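Local coordinates for arginine kinase (Anthopleura japonica, PDB 4RF6), which catalyses the reversible transfer of a phosphoryl group from ATP to L-arginine, yielding phosphoarginine and ADP, within a chain that carries two phosphagen kinase units in tandem, at residues R133-L138 against E231-R236; K223-W228 against L235-M240; R483-R488 against Q586-S591; D574-V579 against S591-S596. All blocks are in the same frame, centred on the assembly; numbering follows the deposited sequence. Where two conformers were deposited one is given.

Overall arrangement
The four contacts fall into two antiparallel eight-stranded sheets, one in each of the tandem kinase units. Contacts 1 and 2 share L235 and R236 and flank strand 235-242, with strand 127-136 along one edge and strand 225-229 along the other; their centres lie about 10 Å apart, and V134 O and I237 N, 2.9 Å apart, join them through a probable hydrogen bond. Contacts 3 and 4 share S591 and strand 587-594 likewise, with centres about 11 Å apart. Neither contact 1 nor 2 touches contact 3 or 4; contacts 1 and 3 are centred about 49 Å apart. R133 and R236, predicted ATP ligands, and E232, a substrate residue by similarity, place contact 1 at the probable active site.

Contact 1: R133-L138 against E231-R236; sequences RVARSL and EEDHLR
H234 and L138 meet through a hydrogen bond from the backbone: L138 N donates to H234 ND1 over 2.9 Å, 22° out of the ring plane, while S137 CB sits over one face of the imidazole, 3.9 Å from the H234 centroid, in a CH-pi contact. H234 CG stands beside its own backbone N (chi1 -59°), which holds the ring against S137, and NE2 is bonded to G142 O. Further along, R136 and L235 form an antiparallel hydrogen-bonded pair, R136 N to L235 O and L235 N to R136 O, both 3.0 Å. L235 CD1 packs against L138 CD2 at 4.0 Å. On the face carrying A135 and R236, one of the two deposited conformers of R133 crosses R236 obliquely, R133 CG to R236 CG 3.9 Å, and its NH1 bonds to N281 and G285. R236 NH2 is salt-bridged to E231 OE2 at 2.8 Å. One water joins S137 OG to D233 OD1, an oxygen that also accepts from S277 N. The bonding of H234 is consistent with a neutral ring protonated on NE2, which would donate to G142 O; the two arginines, both predicted ATP ligands, would probably give this face a positive potential suited to phosphates.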
loop_
_atom_site.group_PDB
_atom_site.type_symbol
_atom_site.label_atom_id
_atom_site.label_comp_id
_atom_site.label_asym_id
_atom_site.label_seq_id
_atom_site.Cartn_x
_atom_site.Cartn_y
_atom_site.Cartn_z
ATOM N N ARG A 133 8.747 -7.408 13.229
ATOM C CA ARG A 133 8.493 -8.812 13.518
ATOM C C ARG A 133 9.328 -9.251 14.709
ATOM O O ARG A 133 10.472 -8.836 14.842
ATOM C CB ARG A 133 8.873 -9.651 12.301
ATOM C CG ARG A 133 8.866 -11.151 12.526
ATOM C CD ARG A 133 10.121 -11.779 11.942
ATOM N NE ARG A 133 11.102 -12.127 12.967
ATOM C CZ ARG A 133 12.388 -12.371 12.726
ATOM N NH1 ARG A 133 13.200 -12.685 13.725
ATOM N NH2 ARG A 133 12.864 -12.291 11.492
ATOM N N VAL A 134 8.750 -10.076 15.582
ATOM C CA VAL A 134 9.499 -10.688 16.675
ATOM C C VAL A 134 9.170 -12.174 16.764
ATOM O O VAL A 134 8.046 -12.596 16.482
ATOM C CB VAL A 134 9.241 -10.019 18.048
ATOM C CG1 VAL A 134 9.868 -8.630 18.102
ATOM C CG2 VAL A 134 7.748 -9.957 18.341
ATOM N N ALA A 135 10.171 -12.961 17.139
ATOM C CA ALA A 135 9.991 -14.385 17.386
ATOM C C ALA A 135 9.949 -14.603 18.893
ATOM O O ALA A 135 10.723 -13.990 19.627
ATOM C CB ALA A 135 11.131 -15.167 16.779
ATOM N N ARG A 136 9.046 -15.464 19.353
ATOM C CA ARG A 136 8.930 -15.762 20.779
ATOM C C ARG A 136 8.603 -17.241 20.964
ATOM O O ARG A 136 8.030 -17.872 20.077
ATOM C CB ARG A 136 7.835 -14.904 21.429
ATOM C CG ARG A 136 8.096 -13.388 21.468
ATOM C CD ARG A 136 9.204 -13.040 22.455
ATOM N NE ARG A 136 9.372 -11.596 22.610
ATOM C CZ ARG A 136 10.215 -10.861 21.891
ATOM N NH1 ARG A 136 10.969 -11.433 20.958
ATOM N NH2 ARG A 136 10.308 -9.555 22.105
ATOM N N SER A 137 8.974 -17.792 22.114
ATOM C CA SER A 137 8.593 -19.152 22.464
ATOM C C SER A 137 8.004 -19.136 23.872
ATOM O O SER A 137 8.452 -18.365 24.725
ATOM C CB SER A 137 9.799 -20.094 22.382
ATOM O OG SER A 137 10.346 -20.119 21.078
ATOM N N LEU A 138 6.994 -19.971 24.109
ATOM C CA LEU A 138 6.315 -20.003 25.405
ATOM C C LEU A 138 7.116 -20.748 26.472
ATOM O O LEU A 138 7.718 -21.788 26.191
ATOM C CB LEU A 138 4.932 -20.647 25.287
ATOM C CG LEU A 138 3.876 -19.995 24.394
ATOM C CD1 LEU A 138 2.540 -20.704 24.564
ATOM C CD2 LEU A 138 3.740 -18.514 24.698
ATOM N N GLU A 231 5.340 -22.241 13.485
ATOM C CA GLU A 231 6.146 -22.441 12.285
ATOM C C GLU A 231 7.585 -22.768 12.717
ATOM O O GLU A 231 7.868 -23.891 13.150
ATOM C CB GLU A 231 6.090 -21.202 11.383
ATOM C CG GLU A 231 6.689 -21.386 9.984
ATOM C CD GLU A 231 7.858 -20.448 9.718
ATOM O OE1 GLU A 231 8.515 -20.595 8.663
ATOM O OE2 GLU A 231 8.117 -19.566 10.564
ATOM N N GLU A 232 8.487 -21.794 12.640
ATOM C CA GLU A 232 9.880 -22.027 13.018
ATOM C C GLU A 232 10.090 -21.825 14.521
ATOM O O GLU A 232 10.969 -22.445 15.133
ATOM C CB GLU A 232 10.817 -21.123 12.216
ATOM C CG GLU A 232 12.288 -21.280 12.582
ATOM C CD GLU A 232 13.195 -20.386 11.764
ATOM O OE1 GLU A 232 12.923 -20.213 10.558
ATOM O OE2 GLU A 232 14.179 -19.864 12.329
ATOM N N ASP A 233 9.297 -20.935 15.106
ATOM C CA ASP A 233 9.239 -20.792 16.556
ATOM C C ASP A 233 7.771 -20.909 16.959
ATOM O O ASP A 233 6.901 -20.939 16.089
ATOM C CB ASP A 233 9.809 -19.433 16.991
ATOM C CG ASP A 233 11.315 -19.347 16.837
ATOM O OD1 ASP A 233 12.031 -19.844 17.727
ATOM O OD2 ASP A 233 11.781 -18.768 15.833
ATOM N N HIS A 234 7.489 -20.983 18.260
ATOM C CA HIS A 234 6.101 -21.065 18.712
ATOM C C HIS A 234 5.299 -19.894 18.149
ATOM O O HIS A 234 4.154 -20.045 17.720
ATOM C CB HIS A 234 6.018 -21.046 20.242
ATOM C CG HIS A 234 6.766 -22.159 20.907
ATOM N ND1 HIS A 234 6.940 -22.226 22.273
ATOM C CD2 HIS A 234 7.384 -23.248 20.394
ATOM C CE1 HIS A 234 7.634 -23.309 22.573
ATOM N NE2 HIS A 234 7.920 -23.945 21.450
ATOM N N LEU A 235 5.921 -18.722 18.141
ATOM C CA LEU A 235 5.260 -17.519 17.674
ATOM C C LEU A 235 6.159 -16.708 16.758
ATOM O O LEU A 235 7.333 -16.461 17.072
ATOM C CB LEU A 235 4.837 -16.651 18.860
ATOM C CG LEU A 235 3.886 -17.305 19.859
ATOM C CD1 LEU A 235 3.910 -16.583 21.199
ATOM C CD2 LEU A 235 2.486 -17.311 19.298
ATOM N N ARG A 236 5.603 -16.310 15.619
ATOM C CA ARG A 236 6.183 -15.256 14.808
ATOM C C ARG A 236 5.126 -14.163 14.718
ATOM O O ARG A 236 4.076 -14.346 14.095
ATOM C CB ARG A 236 6.557 -15.748 13.411
ATOM C CG ARG A 236 7.334 -14.696 12.624
ATOM C CD ARG A 236 7.458 -15.037 11.153
ATOM N NE ARG A 236 8.380 -16.143 10.915
ATOM C CZ ARG A 236 8.915 -16.421 9.729
ATOM N NH1 ARG A 236 8.624 -15.663 8.680
ATOM N NH2 ARG A 236 9.745 -17.450 9.591
HETATM O O HOH W 1 10.622 -22.142 19.199
#

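Contact 2: K223-W228 against L235-M240; sequences KTFLVW and LRIISM
W228 and R236 are brought together by different first torsions: W228 CG stands beside its backbone N (chi1 -76°), whereas R236 CG is trans to N and its chain bends at chi3. The side chains then run side by side, and W228 CE3 and CZ3 lie over one face of the guanidinium, toward its rim, W228 CZ3 3.4 Å from R236 NH1, the planes 32° apart. M240 folds back at chi2, carrying M240 CE to 3.9 Å from L226 CB. L226 CD2 meets I238 CD1 at 3.8 Å on the same face as W228; on the other, F225 CE1 touches I237 CG2 at 3.6 Å. Five backbone bonds hold the antiparallel register, among them I238 N to L226 O at 2.7 Å and M240 N to T224 O at 2.9 Å. The strands form a beta hairpin, in which segments 225-228 and 235-240 have directions 168° apart. Strand 216-220 borders it beyond 225-229 and strand 127-136 beyond 235-242, while helix 246-264 packs on the face of F225 and I237.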
loop_
_atom_site.group_PDB
_atom_site.type_symbol
_atom_site.label_atom_id
_atom_site.label_comp_id
_atom_site.label_asym_id
_atom_site.label_seq_id
_atom_site.Cartn_x
_atom_site.Cartn_y
_atom_site.Cartn_z
ATOM N N LYS A 223 -5.842 -6.148 9.023
ATOM C CA LYS A 223 -4.719 -6.849 8.393
ATOM C C LYS A 223 -3.416 -6.069 8.554
ATOM O O LYS A 223 -2.632 -5.916 7.616
ATOM C CB LYS A 223 -5.004 -7.153 6.922
ATOM C CG LYS A 223 -6.241 -8.021 6.714
ATOM C CD LYS A 223 -6.413 -8.406 5.246
ATOM C CE LYS A 223 -7.683 -9.235 5.047
ATOM N NZ LYS A 223 -7.879 -9.669 3.633
ATOM N N THR A 224 -3.197 -5.573 9.765
ATOM C CA THR A 224 -1.979 -4.850 10.081
ATOM C C THR A 224 -1.261 -5.559 11.225
ATOM O O THR A 224 -0.282 -5.052 11.785
ATOM C CB THR A 224 -2.294 -3.401 10.459
ATOM O OG1 THR A 224 -3.220 -3.389 11.554
ATOM C CG2 THR A 224 -2.913 -2.667 9.265
ATOM N N PHE A 225 -1.768 -6.739 11.563
ATOM C CA PHE A 225 -1.204 -7.556 12.623
ATOM C C PHE A 225 -1.368 -9.010 12.227
ATOM O O PHE A 225 -2.473 -9.439 11.875
ATOM C CB PHE A 225 -1.918 -7.282 13.946
ATOM C CG PHE A 225 -1.449 -8.154 15.072
ATOM C CD1 PHE A 225 -0.269 -7.864 15.744
ATOM C CD2 PHE A 225 -2.182 -9.268 15.454
ATOM C CE1 PHE A 225 0.175 -8.670 16.779
ATOM C CE2 PHE A 225 -1.751 -10.079 16.487
ATOM C CZ PHE A 225 -0.569 -9.781 17.151
ATOM N N LEU A 226 -0.271 -9.762 12.271
ATOM C CA LEU A 226 -0.266 -11.143 11.800
ATOM C C LEU A 226 0.564 -12.014 12.731
ATOM O O LEU A 226 1.662 -11.625 13.145
ATOM C CB LEU A 226 0.312 -11.206 10.383
ATOM C CG LEU A 226 0.618 -12.580 9.788
ATOM C CD1 LEU A 226 -0.679 -13.324 9.514
ATOM C CD2 LEU A 226 1.454 -12.459 8.514
ATOM N N VAL A 227 0.034 -13.188 13.069
ATOM C CA VAL A 227 0.766 -14.152 13.884
ATOM C C VAL A 227 0.881 -15.484 13.144
ATOM O O VAL A 227 -0.121 -16.026 12.676
ATOM C CB VAL A 227 0.079 -14.404 15.248
ATOM C CG1 VAL A 227 0.857 -15.441 16.056
ATOM C CG2 VAL A 227 -0.072 -13.104 16.042
ATOM N N TRP A 228 2.103 -15.996 13.021
ATOM C CA TRP A 228 2.298 -17.376 12.596
ATOM C C TRP A 228 2.518 -18.224 13.830
ATOM O O TRP A 228 3.372 -17.920 14.671
ATOM C CB TRP A 228 3.473 -17.511 11.634
ATOM C CG TRP A 228 3.146 -17.037 10.257
ATOM C CD1 TRP A 228 1.959 -16.502 9.831
ATOM C CD2 TRP A 228 4.011 -17.040 9.112
ATOM N NE1 TRP A 228 2.034 -16.180 8.496
ATOM C CE2 TRP A 228 3.291 -16.502 8.031
ATOM C CE3 TRP A 228 5.337 -17.451 8.899
ATOM C CZ2 TRP A 228 3.841 -16.360 6.750
ATOM C CZ3 TRP A 228 5.884 -17.311 7.626
ATOM C CH2 TRP A 228 5.139 -16.770 6.573
ATOM N N LEU A 235 5.921 -18.722 18.141
ATOM C CA LEU A 235 5.260 -17.519 17.674
ATOM C C LEU A 235 6.159 -16.708 16.758
ATOM O O LEU A 235 7.333 -16.461 17.072
ATOM C CB LEU A 235 4.837 -16.651 18.860
ATOM C CG LEU A 235 3.886 -17.305 19.859
ATOM C CD1 LEU A 235 3.910 -16.583 21.199
ATOM C CD2 LEU A 235 2.486 -17.311 19.298
ATOM N N ARG A 236 5.603 -16.310 15.619
ATOM C CA ARG A 236 6.183 -15.256 14.808
ATOM C C ARG A 236 5.126 -14.163 14.718
ATOM O O ARG A 236 4.076 -14.346 14.095
ATOM C CB ARG A 236 6.557 -15.748 13.411
ATOM C CG ARG A 236 7.334 -14.696 12.624
ATOM C CD ARG A 236 7.458 -15.037 11.153
ATOM N NE ARG A 236 8.380 -16.143 10.915
ATOM C CZ ARG A 236 8.915 -16.421 9.729
ATOM N NH1 ARG A 236 8.624 -15.663 8.680
ATOM N NH2 ARG A 236 9.745 -17.450 9.591
ATOM N N ILE A 237 5.403 -13.034 15.357
ATOM C CA ILE A 237 4.423 -11.971 15.521
ATOM C C ILE A 237 4.835 -10.741 14.726
ATOM O O ILE A 237 5.912 -10.185 14.951
ATOM C CB ILE A 237 4.291 -11.599 16.999
ATOM C CG1 ILE A 237 4.037 -12.856 17.835
ATOM C CG2 ILE A 237 3.185 -10.580 17.192
ATOM C CD1 ILE A 237 4.374 -12.706 19.323
ATOM N N ILE A 238 3.970 -10.317 13.805
ATOM C CA ILE A 238 4.299 -9.229 12.888
ATOM C C ILE A 238 3.276 -8.111 12.945
ATOM O O ILE A 238 2.069 -8.353 12.876
ATOM C CB ILE A 238 4.376 -9.735 11.428
ATOM C CG1 ILE A 238 5.285 -10.959 11.332
ATOM C CG2 ILE A 238 4.851 -8.629 10.489
ATOM C CD1 ILE A 238 4.708 -12.082 10.484
ATOM N N SER A 239 3.764 -6.880 13.067
ATOM C CA SER A 239 2.911 -5.709 12.949
ATOM C C SER A 239 3.390 -4.938 11.729
ATOM O O SER A 239 4.592 -4.720 11.566
ATOM C CB SER A 239 3.007 -4.844 14.202
ATOM O OG SER A 239 2.218 -3.679 14.079
ATOM N N MET A 240 2.466 -4.543 10.856
ATOM C CA MET A 240 2.864 -3.912 9.599
ATOM C C MET A 240 1.758 -3.072 8.983
ATOM O O MET A 240 0.571 -3.332 9.185
ATOM C CB MET A 240 3.327 -4.972 8.587
ATOM C CG MET A 240 2.212 -5.851 8.022
ATOM S SD MET A 240 1.522 -6.974 9.254
ATOM C CE MET A 240 0.308 -7.873 8.277
#

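Contact 3: R483-R488 against Q586-S591; sequences RIRVAR and QLRIIS
I484, V486 and R488 pair with S591, I589 and L587 through six backbone hydrogen bonds, two at each antiparallel hydrogen-bonded pair. I484 N to S591 O measures 2.8 Å; the straightest is S591 N to I484 O (174° at the hydrogen), the most bent L587 N to R488 O. Between them the non-hydrogen-bonded pairs close up, and R485 CA comes within 3.1 Å of I589 O in a CA-H...O contact. Apolar contact on the face of V486 is made by V486 CG2, 4.0 Å from I589 CB; the same methyl sits over the centre of the R488 guanidinium. These strands, 479-488 and 587-594, are central neighbours in the antiparallel sheet of the phosphagen kinase catalytic domain, and helix 598-616 packs on the face of I484 and I589. The opposite face carries three arginines. R483, extended from CG to NE with CG trans to its N (chi1 -176°), lays its chain over I590. R485 CG and R588 CG cross 3.7 Å apart. Their guanidinium planes are 25° apart, R485 NE lying over one face of the R588 group. Among the charged groups, R483 NH2 lies 3.7 Å from R588 NH1, which approaches the R483 guanidinium at its edge. R485 NH1 is bonded to G637 O. R488 is gripped separately: NH1 donates to A487 O and T636 O, R488 NH2 forms a salt bridge with E696, and Y626 adds a cation-pi contact.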
loop_
_atom_site.group_PDB
_atom_site.type_symbol
_atom_site.label_atom_id
_atom_site.label_comp_id
_atom_site.label_asym_id
_atom_site.label_seq_id
_atom_site.Cartn_x
_atom_site.Cartn_y
_atom_site.Cartn_z
ATOM N N ARG A 483 -24.657 8.731 -20.960
ATOM C CA ARG A 483 -23.759 8.613 -19.819
ATOM C C ARG A 483 -23.462 9.991 -19.239
ATOM O O ARG A 483 -23.160 10.933 -19.981
ATOM C CB ARG A 483 -22.451 7.962 -20.275
ATOM C CG ARG A 483 -21.424 7.673 -19.185
ATOM C CD ARG A 483 -20.223 6.952 -19.797
ATOM N NE ARG A 483 -19.155 6.673 -18.839
ATOM C CZ ARG A 483 -18.148 7.501 -18.570
ATOM N NH1 ARG A 483 -18.056 8.677 -19.178
ATOM N NH2 ARG A 483 -17.224 7.150 -17.690
ATOM N N ILE A 484 -23.547 10.120 -17.919
ATOM C CA ILE A 484 -23.143 11.372 -17.278
ATOM C C ILE A 484 -22.269 11.097 -16.069
ATOM O O ILE A 484 -22.671 10.372 -15.153
ATOM C CB ILE A 484 -24.347 12.238 -16.851
ATOM C CG1 ILE A 484 -25.276 12.511 -18.039
ATOM C CG2 ILE A 484 -23.858 13.551 -16.247
ATOM C CD1 ILE A 484 -26.574 13.234 -17.663
ATOM N N ARG A 485 -21.074 11.681 -16.078
ATOM C CA ARG A 485 -20.095 11.491 -15.013
ATOM C C ARG A 485 -19.795 12.823 -14.335
ATOM O O ARG A 485 -19.733 13.855 -15.006
ATOM C CB ARG A 485 -18.801 10.913 -15.602
ATOM C CG ARG A 485 -17.588 10.907 -14.659
ATOM C CD ARG A 485 -16.732 12.176 -14.795
ATOM N NE ARG A 485 -15.800 12.114 -15.918
ATOM C CZ ARG A 485 -14.975 13.098 -16.256
ATOM N NH1 ARG A 485 -14.972 14.230 -15.562
ATOM N NH2 ARG A 485 -14.153 12.952 -17.288
ATOM N N VAL A 486 -19.587 12.805 -13.019
ATOM C CA VAL A 486 -19.029 13.975 -12.339
ATOM C C VAL A 486 -17.845 13.563 -11.470
ATOM O O VAL A 486 -17.844 12.492 -10.862
ATOM C CB VAL A 486 -20.070 14.763 -11.491
ATOM C CG1 VAL A 486 -21.165 15.344 -12.368
ATOM C CG2 VAL A 486 -20.663 13.893 -10.401
ATOM N N ALA A 487 -16.823 14.407 -11.443
ATOM C CA ALA A 487 -15.720 14.231 -10.513
ATOM C C ALA A 487 -16.036 15.060 -9.277
ATOM O O ALA A 487 -16.497 16.192 -9.393
ATOM C CB ALA A 487 -14.420 14.700 -11.136
ATOM N N ARG A 488 -15.779 14.510 -8.096
ATOM C CA ARG A 488 -15.988 15.259 -6.863
ATOM C C ARG A 488 -14.868 14.933 -5.885
ATOM O O ARG A 488 -14.286 13.844 -5.941
ATOM C CB ARG A 488 -17.348 14.920 -6.243
ATOM C CG ARG A 488 -18.574 15.391 -7.029
ATOM C CD ARG A 488 -18.725 16.914 -6.969
ATOM N NE ARG A 488 -19.963 17.361 -7.610
ATOM C CZ ARG A 488 -20.055 17.732 -8.884
ATOM N NH1 ARG A 488 -18.977 17.722 -9.667
ATOM N NH2 ARG A 488 -21.226 18.113 -9.377
ATOM N N GLN A 586 -11.121 11.803 -5.742
ATOM C CA GLN A 586 -11.578 10.978 -4.636
ATOM C C GLN A 586 -12.869 10.271 -5.025
ATOM O O GLN A 586 -13.086 9.109 -4.672
ATOM C CB GLN A 586 -11.714 11.844 -3.381
ATOM C CG GLN A 586 -10.333 12.359 -2.927
ATOM C CD GLN A 586 -10.375 13.609 -2.065
ATOM O OE1 GLN A 586 -11.414 13.974 -1.514
ATOM N NE2 GLN A 586 -9.227 14.271 -1.943
ATOM N N LEU A 587 -13.695 10.971 -5.801
ATOM C CA LEU A 587 -14.944 10.423 -6.315
ATOM C C LEU A 587 -15.087 10.642 -7.816
ATOM O O LEU A 587 -14.994 11.778 -8.300
ATOM C CB LEU A 587 -16.136 11.060 -5.605
ATOM C CG LEU A 587 -16.237 10.784 -4.112
ATOM C CD1 LEU A 587 -17.294 11.655 -3.465
ATOM C CD2 LEU A 587 -16.557 9.311 -3.902
ATOM N N ARG A 588 -15.309 9.553 -8.549
ATOM C CA ARG A 588 -15.783 9.657 -9.923
ATOM C C ARG A 588 -17.131 8.954 -9.976
ATOM O O ARG A 588 -17.231 7.749 -9.723
ATOM C CB ARG A 588 -14.806 9.028 -10.910
ATOM C CG ARG A 588 -15.162 9.340 -12.355
ATOM C CD ARG A 588 -14.585 8.318 -13.312
ATOM N NE ARG A 588 -13.521 8.876 -14.137
ATOM C CZ ARG A 588 -13.282 8.499 -15.390
ATOM N NH1 ARG A 588 -14.038 7.566 -15.956
ATOM N NH2 ARG A 588 -12.294 9.054 -16.080
ATOM N N ILE A 589 -18.170 9.720 -10.288
ATOM C CA ILE A 589 -19.541 9.254 -10.122
ATOM C C ILE A 589 -20.237 9.222 -11.475
ATOM O O ILE A 589 -20.312 10.245 -12.157
ATOM C CB ILE A 589 -20.295 10.158 -9.132
ATOM C CG1 ILE A 589 -19.450 10.345 -7.866
ATOM C CG2 ILE A 589 -21.665 9.569 -8.804
ATOM C CD1 ILE A 589 -20.006 11.327 -6.844
ATOM N N ILE A 590 -20.739 8.048 -11.861
ATOM C CA ILE A 590 -21.214 7.829 -13.227
ATOM C C ILE A 590 -22.612 7.207 -13.308
ATOM O O ILE A 590 -22.856 6.134 -12.751
ATOM C CB ILE A 590 -20.238 6.924 -14.003
ATOM C CG1 ILE A 590 -18.811 7.469 -13.920
ATOM C CG2 ILE A 590 -20.673 6.772 -15.460
ATOM C CD1 ILE A 590 -17.773 6.579 -14.569
ATOM N N SER A 591 -23.517 7.878 -14.021
ATOM C CA SER A 591 -24.855 7.347 -14.284
ATOM C C SER A 591 -24.949 7.014 -15.773
ATOM O O SER A 591 -24.477 7.787 -16.615
ATOM C CB SER A 591 -25.933 8.357 -13.881
ATOM O OG SER A 591 -27.235 7.808 -14.032
#

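Contact 4: D574-V579 against S591-S596; sequences DKTFLV and SMEKGS
T576 and M592 are joined by the contact's one backbone hydrogen bond, M592 N to T576 O at 3.0 Å, its donor 40° out of the carbonyl plane, while F577 and S591 form an antiparallel non-hydrogen-bonded pair with CA atoms 4.7 Å apart. The same T576 oxygen, T576 O, also receives S591 CA at 3.4 Å in a CA-H...O contact. M592 leans over this carbonyl, M592 CG 3.4 Å from T576 O, and a chi1 of 27° with an extended chi2 brings M592 SD to 3.7 Å from K575 O. The arrangement is the open end of the beta hairpin formed by strands 577-581 and 587-594, where K575, with positive phi (60°), turns the incoming chain. T576 places CB 3.2 Å and CG2 3.4 Å from M592 O; its OG1, set between the backbone N and the carbonyl carbon, is bonded to N572 ND2. S591 OG bonds to V601 O, and E593 forms a salt bridge with R604, tying this strand to helix 598-616, against which F577 packs at A608.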
loop_
_atom_site.group_PDB
_atom_site.type_symbol
_atom_site.label_atom_id
_atom_site.label_comp_id
_atom_site.label_asym_id
_atom_site.label_seq_id
_atom_site.Cartn_x
_atom_site.Cartn_y
_atom_site.Cartn_z
ATOM N N ASP A 574 -28.426 -2.749 -11.046
ATOM C CA ASP A 574 -28.876 -2.538 -12.419
ATOM C C ASP A 574 -27.714 -2.207 -13.364
ATOM O O ASP A 574 -27.885 -2.187 -14.587
ATOM C CB ASP A 574 -29.937 -1.428 -12.471
ATOM C CG ASP A 574 -31.225 -1.809 -11.750
ATOM O OD1 ASP A 574 -31.472 -3.023 -11.581
ATOM O OD2 ASP A 574 -31.985 -0.895 -11.359
ATOM N N LYS A 575 -26.540 -1.948 -12.788
ATOM C CA LYS A 575 -25.357 -1.534 -13.550
ATOM C C LYS A 575 -25.596 -0.228 -14.310
ATOM O O LYS A 575 -25.054 -0.020 -15.397
ATOM C CB LYS A 575 -24.871 -2.635 -14.504
ATOM C CG LYS A 575 -24.136 -3.790 -13.820
ATOM C CD LYS A 575 -25.104 -4.779 -13.190
ATOM C CE LYS A 575 -24.406 -5.723 -12.212
ATOM N NZ LYS A 575 -25.380 -6.548 -11.429
ATOM N N THR A 576 -26.406 0.648 -13.720
ATOM C CA THR A 576 -26.650 1.983 -14.260
ATOM C C THR A 576 -25.993 3.056 -13.397
ATOM O O THR A 576 -26.157 4.251 -13.648
ATOM C CB THR A 576 -28.143 2.299 -14.284
ATOM O OG1 THR A 576 -28.671 2.098 -12.969
ATOM C CG2 THR A 576 -28.874 1.402 -15.267
ATOM N N PHE A 577 -25.265 2.631 -12.369
ATOM C CA PHE A 577 -24.617 3.563 -11.457
ATOM C C PHE A 577 -23.265 3.014 -11.006
ATOM O O PHE A 577 -23.172 1.887 -10.511
ATOM C CB PHE A 577 -25.517 3.841 -10.250
ATOM C CG PHE A 577 -24.921 4.798 -9.259
ATOM C CD1 PHE A 577 -24.789 6.144 -9.571
ATOM C CD2 PHE A 577 -24.502 4.356 -8.013
ATOM C CE1 PHE A 577 -24.240 7.032 -8.662
ATOM C CE2 PHE A 577 -23.954 5.231 -7.096
ATOM C CZ PHE A 577 -23.825 6.574 -7.420
ATOM N N LEU A 578 -22.221 3.816 -11.183
ATOM C CA LEU A 578 -20.864 3.365 -10.925
ATOM C C LEU A 578 -20.070 4.448 -10.203
ATOM O O LEU A 578 -20.140 5.627 -10.564
ATOM C CB LEU A 578 -20.180 3.006 -12.247
ATOM C CG LEU A 578 -18.704 2.620 -12.182
ATOM C CD1 LEU A 578 -18.538 1.292 -11.452
ATOM C CD2 LEU A 578 -18.109 2.551 -13.576
ATOM N N VAL A 579 -19.328 4.051 -9.172
ATOM C CA VAL A 579 -18.448 4.976 -8.463
ATOM C C VAL A 579 -17.031 4.418 -8.389
ATOM O O VAL A 579 -16.830 3.249 -8.047
ATOM C CB VAL A 579 -18.942 5.263 -7.033
ATOM C CG1 VAL A 579 -18.053 6.300 -6.364
ATOM C CG2 VAL A 579 -20.382 5.744 -7.046
ATOM N N SER A 591 -23.517 7.878 -14.021
ATOM C CA SER A 591 -24.855 7.347 -14.284
ATOM C C SER A 591 -24.949 7.014 -15.773
ATOM O O SER A 591 -24.477 7.787 -16.615
ATOM C CB SER A 591 -25.933 8.357 -13.881
ATOM O OG SER A 591 -27.235 7.808 -14.032
ATOM N N MET A 592 -25.551 5.870 -16.096
ATOM C CA MET A 592 -25.438 5.300 -17.436
ATOM C C MET A 592 -26.661 4.470 -17.843
ATOM O O MET A 592 -27.197 3.705 -17.036
ATOM C CB MET A 592 -24.193 4.414 -17.478
ATOM C CG MET A 592 -23.840 3.837 -16.104
ATOM S SD MET A 592 -22.506 2.624 -16.105
ATOM C CE MET A 592 -21.645 3.084 -17.607
ATOM N N GLU A 593 -27.088 4.610 -19.097
ATOM C CA GLU A 593 -28.197 3.817 -19.627
ATOM C C GLU A 593 -28.008 3.480 -21.105
ATOM O O GLU A 593 -27.301 4.188 -21.836
ATOM C CB GLU A 593 -29.529 4.562 -19.469
ATOM C CG GLU A 593 -30.069 4.683 -18.046
ATOM C CD GLU A 593 -31.459 5.311 -18.008
ATOM O OE1 GLU A 593 -31.964 5.584 -16.897
ATOM O OE2 GLU A 593 -32.047 5.527 -19.092
ATOM N N LYS A 594 -28.638 2.392 -21.543
ATOM C CA LYS A 594 -28.830 2.169 -22.964
ATOM C C LYS A 594 -29.954 3.104 -23.354
ATOM O O LYS A 594 -30.810 3.424 -22.523
ATOM C CB LYS A 594 -29.274 0.735 -23.249
ATOM C CG LYS A 594 -28.241 -0.350 -22.985
ATOM C CD LYS A 594 -28.685 -1.634 -23.686
ATOM C CE LYS A 594 -28.650 -2.832 -22.757
ATOM N NZ LYS A 594 -27.280 -3.410 -22.647
ATOM N N GLY A 595 -29.974 3.547 -24.605
ATOM C CA GLY A 595 -31.072 4.382 -25.055
ATOM C C GLY A 595 -30.826 5.859 -24.814
ATOM O O GLY A 595 -29.684 6.288 -24.624
ATOM N N SER A 596 -31.908 6.630 -24.778
ATOM C CA SER A 596 -31.829 8.069 -24.998
ATOM C C SER A 596 -32.200 8.957 -23.813
ATOM O O SER A 596 -32.175 10.185 -23.936
ATOM C CB SER A 596 -32.750 8.429 -26.165
ATOM O OG SER A 596 -34.084 8.049 -25.869
#